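Local coordinates for Ton_1535 (Thermococcus onnurineus, PDB 3ZPJ), which is of unknown function but folds as a mostly helical alpha-solenoid, built largely of right-handed coil and interrupted by a left-handed helical turn, at residues 253-258 with 291-296; 284-289 with 300-305; 268-273 with 296-301. All blocks are in the same frame, centred on the assembly; numbering follows the deposited sequence.

Contact 1 (253-258 with 291-296)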
loop_
_atom_site.group_PDB
_atom_site.type_symbol
_atom_site.label_atom_id
_atom_site.label_comp_id
_atom_site.label_asym_id
_atom_site.label_seq_id
_atom_site.Cartn_x
_atom_site.Cartn_y
_atom_site.Cartn_z
ATOM N N TRP A 253 3.467 -3.199 15.622
ATOM C CA TRP A 253 3.703 -1.856 15.113
ATOM C C TRP A 253 3.532 -0.834 16.244
ATOM O O TRP A 253 4.307 0.114 16.368
ATOM C CB TRP A 253 2.796 -1.525 13.920
ATOM C CG TRP A 253 2.996 -0.114 13.515
ATOM C CD1 TRP A 253 2.170 0.941 13.768
ATOM C CD2 TRP A 253 4.134 0.417 12.841
ATOM N NE1 TRP A 253 2.716 2.102 13.274
ATOM C CE2 TRP A 253 3.925 1.804 12.696
ATOM C CE3 TRP A 253 5.307 -0.149 12.321
ATOM C CZ2 TRP A 253 4.847 2.634 12.069
ATOM C CZ3 TRP A 253 6.224 0.671 11.716
ATOM C CH2 TRP A 253 5.987 2.051 11.586
ATOM N N MET A 254 2.534 -1.053 17.091
ATOM C CA MET A 254 2.310 -0.169 18.218
ATOM C C MET A 254 3.548 -0.181 19.112
ATOM O O MET A 254 3.937 0.848 19.681
ATOM C CB MET A 254 1.050 -0.594 18.988
ATOM C CG MET A 254 -0.204 -0.595 18.126
ATOM S SD MET A 254 -1.688 -1.062 18.995
ATOM C CE MET A 254 -1.666 0.210 20.209
ATOM N N LYS A 255 4.170 -1.350 19.225
ATOM C CA LYS A 255 5.312 -1.519 20.111
ATOM C C LYS A 255 6.471 -0.704 19.580
ATOM O O LYS A 255 7.244 -0.149 20.341
ATOM C CB LYS A 255 5.708 -2.987 20.197
ATOM C CG LYS A 255 6.842 -3.311 21.170
ATOM C CD LYS A 255 7.277 -4.754 20.949
ATOM C CE LYS A 255 8.696 -5.018 21.454
ATOM N NZ LYS A 255 8.739 -5.111 22.947
ATOM N N ARG A 256 6.567 -0.620 18.259
ATOM C CA ARG A 256 7.690 0.033 17.617
ATOM C C ARG A 256 7.566 1.563 17.549
ATOM O O ARG A 256 8.570 2.269 17.439
ATOM C CB ARG A 256 7.908 -0.597 16.247
ATOM C CG ARG A 256 8.341 -2.045 16.412
ATOM C CD ARG A 256 8.508 -2.797 15.109
ATOM N NE ARG A 256 9.168 -4.083 15.342
ATOM C CZ ARG A 256 9.314 -5.027 14.418
ATOM N NH1 ARG A 256 8.839 -4.836 13.195
ATOM N NH2 ARG A 256 9.934 -6.162 14.714
ATOM N N VAL A 257 6.340 2.071 17.624
ATOM C CA VAL A 257 6.136 3.500 17.793
ATOM C C VAL A 257 5.957 3.842 19.282
ATOM O O VAL A 257 5.379 4.855 19.655
ATOM C CB VAL A 257 4.970 4.022 16.926
ATOM C CG1 VAL A 257 5.209 3.656 15.478
ATOM C CG2 VAL A 257 3.630 3.443 17.391
ATOM N N ASN A 258 6.474 2.971 20.129
ATOM C CA ASN A 258 6.521 3.239 21.555
ATOM C C ASN A 258 5.162 3.522 22.172
ATOM O O ASN A 258 5.036 4.376 23.042
ATOM C CB ASN A 258 7.514 4.367 21.830
ATOM C CG ASN A 258 8.879 4.054 21.272
ATOM O OD1 ASN A 258 9.420 2.971 21.509
ATOM N ND2 ASN A 258 9.425 4.971 20.484
ATOM N N THR A 291 7.921 -13.574 19.337
ATOM C CA THR A 291 9.302 -13.315 19.700
ATOM C C THR A 291 9.652 -11.834 19.533
ATOM O O THR A 291 10.118 -11.202 20.479
ATOM C CB THR A 291 10.274 -14.193 18.917
ATOM O OG1 THR A 291 10.061 -15.557 19.286
ATOM C CG2 THR A 291 11.711 -13.816 19.250
ATOM N N GLU A 292 9.403 -11.273 18.351
ATOM C CA GLU A 292 9.691 -9.855 18.115
ATOM C C GLU A 292 8.899 -8.961 19.063
ATOM O O GLU A 292 9.318 -7.857 19.399
ATOM C CB GLU A 292 9.428 -9.468 16.647
ATOM C CG GLU A 292 10.221 -10.324 15.667
ATOM C CD GLU A 292 9.996 -9.966 14.197
ATOM O OE1 GLU A 292 9.419 -8.892 13.903
ATOM O OE2 GLU A 292 10.403 -10.772 13.328
ATOM N N LEU A 293 7.750 -9.446 19.507
ATOM C CA LEU A 293 6.955 -8.697 20.467
ATOM C C LEU A 293 7.587 -8.713 21.858
ATOM O O LEU A 293 7.380 -7.792 22.644
ATOM C CB LEU A 293 5.536 -9.261 20.533
ATOM C CG LEU A 293 4.589 -8.815 19.425
ATOM C CD1 LEU A 293 3.412 -9.788 19.291
ATOM C CD2 LEU A 293 4.109 -7.400 19.698
ATOM N N GLY A 294 8.350 -9.761 22.161
ATOM C CA GLY A 294 8.926 -9.914 23.483
ATOM C C GLY A 294 8.112 -10.799 24.405
ATOM O O GLY A 294 8.418 -10.916 25.589
ATOM N N ASN A 295 7.062 -11.420 23.880
ATOM C CA ASN A 295 6.315 -12.391 24.665
ATOM C C ASN A 295 6.963 -13.762 24.475
ATOM O O ASN A 295 6.483 -14.598 23.714
ATOM C CB ASN A 295 4.830 -12.405 24.273
ATOM C CG ASN A 295 3.955 -13.178 25.264
ATOM O OD1 ASN A 295 4.374 -14.186 25.850
ATOM N ND2 ASN A 295 2.723 -12.707 25.446
ATOM N N LEU A 296 8.067 -13.986 25.173
ATOM C CA LEU A 296 8.822 -15.212 24.990
ATOM C C LEU A 296 8.120 -16.443 25.571
ATOM O O LEU A 296 8.370 -17.563 25.125
ATOM C CB LEU A 296 10.255 -15.046 25.513
ATOM C CG LEU A 296 10.928 -13.848 24.829
ATOM C CD1 LEU A 296 12.369 -13.627 25.265
ATOM C CD2 LEU A 296 10.853 -13.990 23.319
#
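The ammonium nitrogen of K255 is held by two groups: the carbonyl of L293, with NZ to L293 O at 3.0 Å, and the hydroxyl of Y262 on helix 262-271. It thus ties the C-terminal ends of two alpha-solenoid helices, 240-256 and 280-293, to the helix between them in sequence. L293 O lies in the last turn of its helix, which a Schellman motif closes through G294; a cation suits such a place, since carbonyls there are short of backbone donors and the helix dipole probably adds some negative potential. G294 adopts a positive phi of 96°, and a side chain on it would run against the carbonyl of L293. K255 sends CG anti to its own N (chi1 -176°) and stays extended until a bend at chi4, which lets NZ approach from above the carbonyl plane. The aliphatic part is used too: CE lies 3.6 Å from E292 O, and CD faces L293 CD2 at 4.3 Å, while the rest of L293 packs among L248, L252 and V266. With a methionine in its place, the L293 carbonyl would probably lose its charged partner, and the Y262 hydroxyl its bond to NZ. Beside this bond runs a more open salt bridge from R256 to E292. R256 is extended from CG to NE and E292 beyond CG, and the chains cross at an angle, their flat groups nearly parallel, 15° apart. The grip is single: R256 NH2 approaches E292 OE1 to 2.9 Å from above the carboxylate plane, whereas R256 NH1 stays 4.2 Å from the same oxygen.

Contact 2 (284-289 with 300-305)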
loop_
_atom_site.group_PDB
_atom_site.type_symbol
_atom_site.label_atom_id
_atom_site.label_comp_id
_atom_site.label_asym_id
_atom_site.label_seq_id
_atom_site.Cartn_x
_atom_site.Cartn_y
_atom_site.Cartn_z
ATOM N N GLN A 284 4.535 -21.103 12.678
ATOM C CA GLN A 284 5.823 -20.447 12.505
ATOM C C GLN A 284 5.688 -18.942 12.559
ATOM O O GLN A 284 6.478 -18.251 13.201
ATOM C CB GLN A 284 6.437 -20.862 11.176
ATOM C CG GLN A 284 6.659 -22.356 11.089
ATOM C CD GLN A 284 6.896 -22.822 9.680
ATOM O OE1 GLN A 284 7.213 -22.022 8.799
ATOM N NE2 GLN A 284 6.742 -24.119 9.452
ATOM N N HIS A 285 4.670 -18.437 11.884
ATOM C CA HIS A 285 4.474 -17.003 11.775
ATOM C C HIS A 285 4.166 -16.391 13.146
ATOM O O HIS A 285 4.732 -15.359 13.529
ATOM C CB HIS A 285 3.347 -16.706 10.779
ATOM C CG HIS A 285 3.258 -15.263 10.387
ATOM N ND1 HIS A 285 4.260 -14.357 10.657
ATOM C CD2 HIS A 285 2.287 -14.575 9.739
ATOM C CE1 HIS A 285 3.909 -13.168 10.195
ATOM N NE2 HIS A 285 2.718 -13.273 9.639
ATOM N N ILE A 286 3.273 -17.041 13.887
ATOM C CA ILE A 286 2.900 -16.551 15.203
ATOM C C ILE A 286 4.090 -16.602 16.166
ATOM O O ILE A 286 4.272 -15.689 16.982
ATOM C CB ILE A 286 1.686 -17.315 15.746
ATOM C CG1 ILE A 286 0.444 -16.929 14.950
ATOM C CG2 ILE A 286 1.467 -17.020 17.216
ATOM C CD1 ILE A 286 -0.737 -17.856 15.142
ATOM N N ALA A 287 4.911 -17.649 16.042
ATOM C CA ALA A 287 6.110 -17.788 16.866
ATOM C C ALA A 287 7.090 -16.642 16.629
ATOM O O ALA A 287 7.692 -16.103 17.556
ATOM C CB ALA A 287 6.787 -19.141 16.623
ATOM N N ARG A 288 7.240 -16.250 15.374
ATOM C CA ARG A 288 8.130 -15.151 15.060
ATOM C C ARG A 288 7.543 -13.852 15.611
ATOM O O ARG A 288 8.257 -13.054 16.231
ATOM C CB ARG A 288 8.342 -15.077 13.550
ATOM C CG ARG A 288 9.125 -13.876 13.053
ATOM C CD ARG A 288 8.742 -13.607 11.603
ATOM N NE ARG A 288 8.689 -14.865 10.849
ATOM C CZ ARG A 288 7.847 -15.128 9.848
ATOM N NH1 ARG A 288 6.963 -14.216 9.455
ATOM N NH2 ARG A 288 7.889 -16.313 9.242
ATOM N N LEU A 289 6.240 -13.651 15.402
ATOM C CA LEU A 289 5.584 -12.424 15.864
ATOM C C LEU A 289 5.722 -12.263 17.366
ATOM O O LEU A 289 6.108 -11.202 17.841
ATOM C CB LEU A 289 4.110 -12.378 15.452
ATOM C CG LEU A 289 3.896 -12.027 13.975
ATOM C CD1 LEU A 289 2.472 -12.301 13.530
ATOM C CD2 LEU A 289 4.240 -10.582 13.753
ATOM N N LEU A 300 7.483 -19.427 22.939
ATOM C CA LEU A 300 8.014 -20.767 23.113
ATOM C C LEU A 300 6.942 -21.830 22.883
ATOM O O LEU A 300 7.221 -22.869 22.273
ATOM C CB LEU A 300 8.659 -20.931 24.486
ATOM C CG LEU A 300 9.497 -22.198 24.623
ATOM C CD1 LEU A 300 10.603 -22.204 23.581
ATOM C CD2 LEU A 300 10.075 -22.327 26.029
ATOM N N LYS A 301 5.723 -21.579 23.360
ATOM C CA LYS A 301 4.641 -22.547 23.168
ATOM C C LYS A 301 4.481 -22.822 21.684
ATOM O O LYS A 301 4.388 -23.975 21.258
ATOM C CB LYS A 301 3.305 -22.026 23.687
ATOM C CG LYS A 301 3.215 -21.726 25.158
ATOM C CD LYS A 301 1.874 -21.044 25.433
ATOM C CE LYS A 301 1.716 -20.698 26.891
ATOM N NZ LYS A 301 2.058 -21.868 27.735
ATOM N N PHE A 302 4.448 -21.752 20.894
ATOM C CA PHE A 302 4.293 -21.909 19.455
ATOM C C PHE A 302 5.492 -22.562 18.774
ATOM O O PHE A 302 5.319 -23.522 18.027
ATOM C CB PHE A 302 3.893 -20.590 18.799
ATOM C CG PHE A 302 2.450 -20.264 18.990
ATOM C CD1 PHE A 302 1.496 -20.786 18.137
ATOM C CD2 PHE A 302 2.039 -19.483 20.046
ATOM C CE1 PHE A 302 0.158 -20.515 18.319
ATOM C CE2 PHE A 302 0.709 -19.207 20.229
ATOM C CZ PHE A 302 -0.235 -19.727 19.366
ATOM N N ALA A 303 6.695 -22.076 19.065
ATOM C CA ALA A 303 7.904 -22.642 18.489
ATOM C C ALA A 303 7.987 -24.165 18.662
ATOM O O ALA A 303 8.368 -24.881 17.734
ATOM C CB ALA A 303 9.131 -21.968 19.073
ATOM N N LYS A 304 7.610 -24.664 19.835
ATOM C CA LYS A 304 7.675 -26.100 20.075
ATOM C C LYS A 304 6.652 -26.915 19.265
ATOM O O LYS A 304 6.726 -28.144 19.230
ATOM C CB LYS A 304 7.555 -26.407 21.573
ATOM C CG LYS A 304 8.599 -25.700 22.417
ATOM C CD LYS A 304 8.887 -26.450 23.707
ATOM C CE LYS A 304 8.415 -25.671 24.921
ATOM N NZ LYS A 304 9.236 -25.975 26.121
ATOM N N GLU A 305 5.710 -26.241 18.605
ATOM C CA GLU A 305 4.693 -26.945 17.821
ATOM C C GLU A 305 4.967 -26.887 16.333
ATOM O O GLU A 305 4.231 -27.482 15.549
ATOM C CB GLU A 305 3.286 -26.400 18.108
ATOM C CG GLU A 305 2.674 -26.875 19.421
ATOM C CD GLU A 305 2.238 -28.339 19.388
ATOM O OE1 GLU A 305 1.221 -28.650 18.722
ATOM O OE2 GLU A 305 2.905 -29.176 20.036
#
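The helical hairpin of 280-293 and 296-303, joined by the tight turn at G294 and N295, is packed together here by I286 and A287 against F302 and A303. The two helices run roughly antiparallel and come very close, with the CA atoms of A287 and F302 only 5.2 Å apart. Alanine is what such nearness permits: A287 CB fits 3.9 Å from F302 CB and 4.4 Å from A303 CB, and the small methyl suits this close approach, with A287 CB 3.8 Å from A303 N. Next to this point, I286 works as a lid on an aromatic ring. Its CG2 branch, anti to the backbone N, stands 3.6 Å from the centroid of the F302 ring and only 2° off the normal, a centred CH-pi contact in which the methyl is almost equally far from all six ring carbons. A beta-branched residue is suited to this, since its methyl projects rigidly from the helix. Further round, I286 also touches F278 and, on helix 240-256, I245, while A303 packs against I319, so the hairpin packs on helix 240-256, two helices earlier, and on helix 309-325, the next one.

Contact 3 (268-273 with 296-301)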
loop_
_atom_site.group_PDB
_atom_site.type_symbol
_atom_site.label_atom_id
_atom_site.label_comp_id
_atom_site.label_asym_id
_atom_site.label_seq_id
_atom_site.Cartn_x
_atom_site.Cartn_y
_atom_site.Cartn_z
ATOM N N LYS A 268 -5.587 -9.499 24.371
ATOM C CA LYS A 268 -6.927 -9.588 23.825
ATOM C C LYS A 268 -6.962 -10.481 22.596
ATOM O O LYS A 268 -7.936 -11.186 22.365
ATOM C CB LYS A 268 -7.470 -8.206 23.475
ATOM C CG LYS A 268 -8.910 -8.250 22.999
ATOM C CD LYS A 268 -9.363 -6.961 22.350
ATOM C CE LYS A 268 -10.500 -7.246 21.380
ATOM N NZ LYS A 268 -10.146 -8.354 20.423
ATOM N N ALA A 269 -5.889 -10.465 21.815
ATOM C CA ALA A 269 -5.844 -11.248 20.585
ATOM C C ALA A 269 -5.943 -12.752 20.836
ATOM O O ALA A 269 -6.328 -13.501 19.937
ATOM C CB ALA A 269 -4.597 -10.925 19.784
ATOM N N PHE A 270 -5.589 -13.182 22.048
ATOM C CA PHE A 270 -5.700 -14.587 22.435
ATOM C C PHE A 270 -6.903 -14.803 23.338
ATOM O O PHE A 270 -7.528 -15.859 23.326
ATOM C CB PHE A 270 -4.452 -15.038 23.192
ATOM C CG PHE A 270 -3.258 -15.220 22.323
ATOM C CD1 PHE A 270 -2.394 -14.161 22.078
ATOM C CD2 PHE A 270 -2.998 -16.440 21.735
ATOM C CE1 PHE A 270 -1.290 -14.324 21.265
ATOM C CE2 PHE A 270 -1.891 -16.606 20.916
ATOM C CZ PHE A 270 -1.033 -15.542 20.685
ATOM N N GLU A 271 -7.211 -13.794 24.139
ATOM C CA GLU A 271 -8.254 -13.910 25.144
ATOM C C GLU A 271 -9.634 -13.562 24.613
ATOM O O GLU A 271 -10.613 -13.653 25.339
ATOM C CB GLU A 271 -7.918 -13.041 26.356
ATOM C CG GLU A 271 -6.666 -13.502 27.097
ATOM C CD GLU A 271 -6.213 -12.505 28.138
ATOM O OE1 GLU A 271 -6.344 -11.289 27.875
ATOM O OE2 GLU A 271 -5.742 -12.939 29.218
ATOM N N CYS A 272 -9.716 -13.173 23.347
ATOM C CA CYS A 272 -10.996 -12.785 22.765
ATOM C C CYS A 272 -11.752 -14.010 22.271
ATOM O O CYS A 272 -12.985 -14.050 22.290
ATOM C CB CYS A 272 -10.800 -11.803 21.596
ATOM S SG CYS A 272 -10.182 -12.544 20.047
ATOM N N CYS A 273 -11.005 -15.009 21.816
ATOM C CA CYS A 273 -11.602 -16.107 21.076
ATOM C C CYS A 273 -11.019 -17.448 21.495
ATOM O O CYS A 273 -10.109 -17.524 22.327
ATOM C CB CYS A 273 -11.393 -15.886 19.572
ATOM S SG CYS A 273 -11.004 -14.155 19.098
ATOM N N LEU A 296 8.067 -13.986 25.173
ATOM C CA LEU A 296 8.822 -15.212 24.990
ATOM C C LEU A 296 8.120 -16.443 25.571
ATOM O O LEU A 296 8.370 -17.563 25.125
ATOM C CB LEU A 296 10.255 -15.046 25.513
ATOM C CG LEU A 296 10.928 -13.848 24.829
ATOM C CD1 LEU A 296 12.369 -13.627 25.265
ATOM C CD2 LEU A 296 10.853 -13.990 23.319
ATOM N N ARG A 297 7.228 -16.239 26.540
ATOM C CA ARG A 297 6.461 -17.361 27.088
ATOM C C ARG A 297 5.588 -17.986 26.007
ATOM O O ARG A 297 5.695 -19.183 25.724
ATOM C CB ARG A 297 5.585 -16.943 28.282
ATOM C CG ARG A 297 4.567 -18.024 28.681
ATOM C CD ARG A 297 3.665 -17.641 29.864
ATOM N NE ARG A 297 2.601 -16.687 29.527
ATOM C CZ ARG A 297 1.397 -17.018 29.053
ATOM N NH1 ARG A 297 1.087 -18.288 28.832
ATOM N NH2 ARG A 297 0.498 -16.077 28.788
ATOM N N ARG A 298 4.722 -17.171 25.407
ATOM C CA ARG A 298 3.823 -17.648 24.361
ATOM C C ARG A 298 4.619 -18.085 23.138
ATOM O O ARG A 298 4.289 -19.087 22.508
ATOM C CB ARG A 298 2.825 -16.564 23.957
ATOM C CG ARG A 298 1.772 -16.207 24.995
ATOM C CD ARG A 298 0.858 -15.140 24.415
ATOM N NE ARG A 298 -0.123 -14.621 25.359
ATOM C CZ ARG A 298 -1.293 -15.198 25.598
ATOM N NH1 ARG A 298 -1.612 -16.328 24.976
ATOM N NH2 ARG A 298 -2.139 -14.655 26.464
ATOM N N ALA A 299 5.670 -17.334 22.814
ATOM C CA ALA A 299 6.495 -17.631 21.649
ATOM C C ALA A 299 7.096 -19.023 21.738
ATOM O O ALA A 299 7.184 -19.740 20.743
ATOM C CB ALA A 299 7.587 -16.585 21.475
ATOM N N LEU A 300 7.483 -19.427 22.939
ATOM C CA LEU A 300 8.014 -20.767 23.113
ATOM C C LEU A 300 6.942 -21.830 22.883
ATOM O O LEU A 300 7.221 -22.869 22.273
ATOM C CB LEU A 300 8.659 -20.931 24.486
ATOM C CG LEU A 300 9.497 -22.198 24.623
ATOM C CD1 LEU A 300 10.603 -22.204 23.581
ATOM C CD2 LEU A 300 10.075 -22.327 26.029
ATOM N N LYS A 301 5.723 -21.579 23.360
ATOM C CA LYS A 301 4.641 -22.547 23.168
ATOM C C LYS A 301 4.481 -22.822 21.684
ATOM O O LYS A 301 4.388 -23.975 21.258
ATOM C CB LYS A 301 3.305 -22.026 23.687
ATOM C CG LYS A 301 3.215 -21.726 25.158
ATOM C CD LYS A 301 1.874 -21.044 25.433
ATOM C CE LYS A 301 1.716 -20.698 26.891
ATOM N NZ LYS A 301 2.058 -21.868 27.735
#
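The F270 ring lies flat on one face of the R298 guanidinium, with F270 CD1 3.6 Å from its plane; R297 NH2 stands over the opposite face, toward its rim. Ring and guanidinium are tilted by 17° and their centres are 4.2 Å apart, an off-centre cation-pi stack. NH1 sits over the rim of the ring where it joins CB, 3.3 Å from F270 CG, while CZ is displaced from the ring centre. The two side chains run antiparallel, each reaching toward the other's helix, which brings R298 CD over the CE1 side of the ring in a CH-pi contact at 4.2 Å from the centroid. An arginine suits this role because its long chain, extended from CG to NE, bridges backbones whose CA atoms are 10.2 Å apart and ends in a planar cation. Two neighbouring arginines would probably repel each other somewhat; E271, whose OE2 is 4.8 Å from R298 NH2 without direct contact, may offset part of this. F270 also touches L248 and L290, which place its ring between helices. Just beyond it, C272 and C273 form a vicinal disulfide, SG to SG 2.0 Å. The backbone N of R298 donates to N295 OD1, the N-cap of helix 296-303, which anchors the first turn from which R298 springs. Together these features make a surface bridge between two non-consecutive helices, 262-271 and 296-303, at the surface of the C-terminal part of the alpha-solenoid.

Overall arrangement
From the N terminus, helix 240-256 comes first, and contact 1 closes the longest of the three loops by joining its end to that of helix 280-293. Contact 3 starts later, on helix 262-271, and reaches past contact 1 to helix 296-303, so the two loops cross. Contact 2 closes the short hairpin of helices 280-293 and 296-303; it crosses contact 1 and shares helix 296-303 with contact 3. They are physically linked as well: T291 OG1 lies 3.5 Å from A299 CB, and F302 CE2 lies 3.7 Å from F270 CE2. Four successive helices in the C-terminal part of the solenoid are thereby joined.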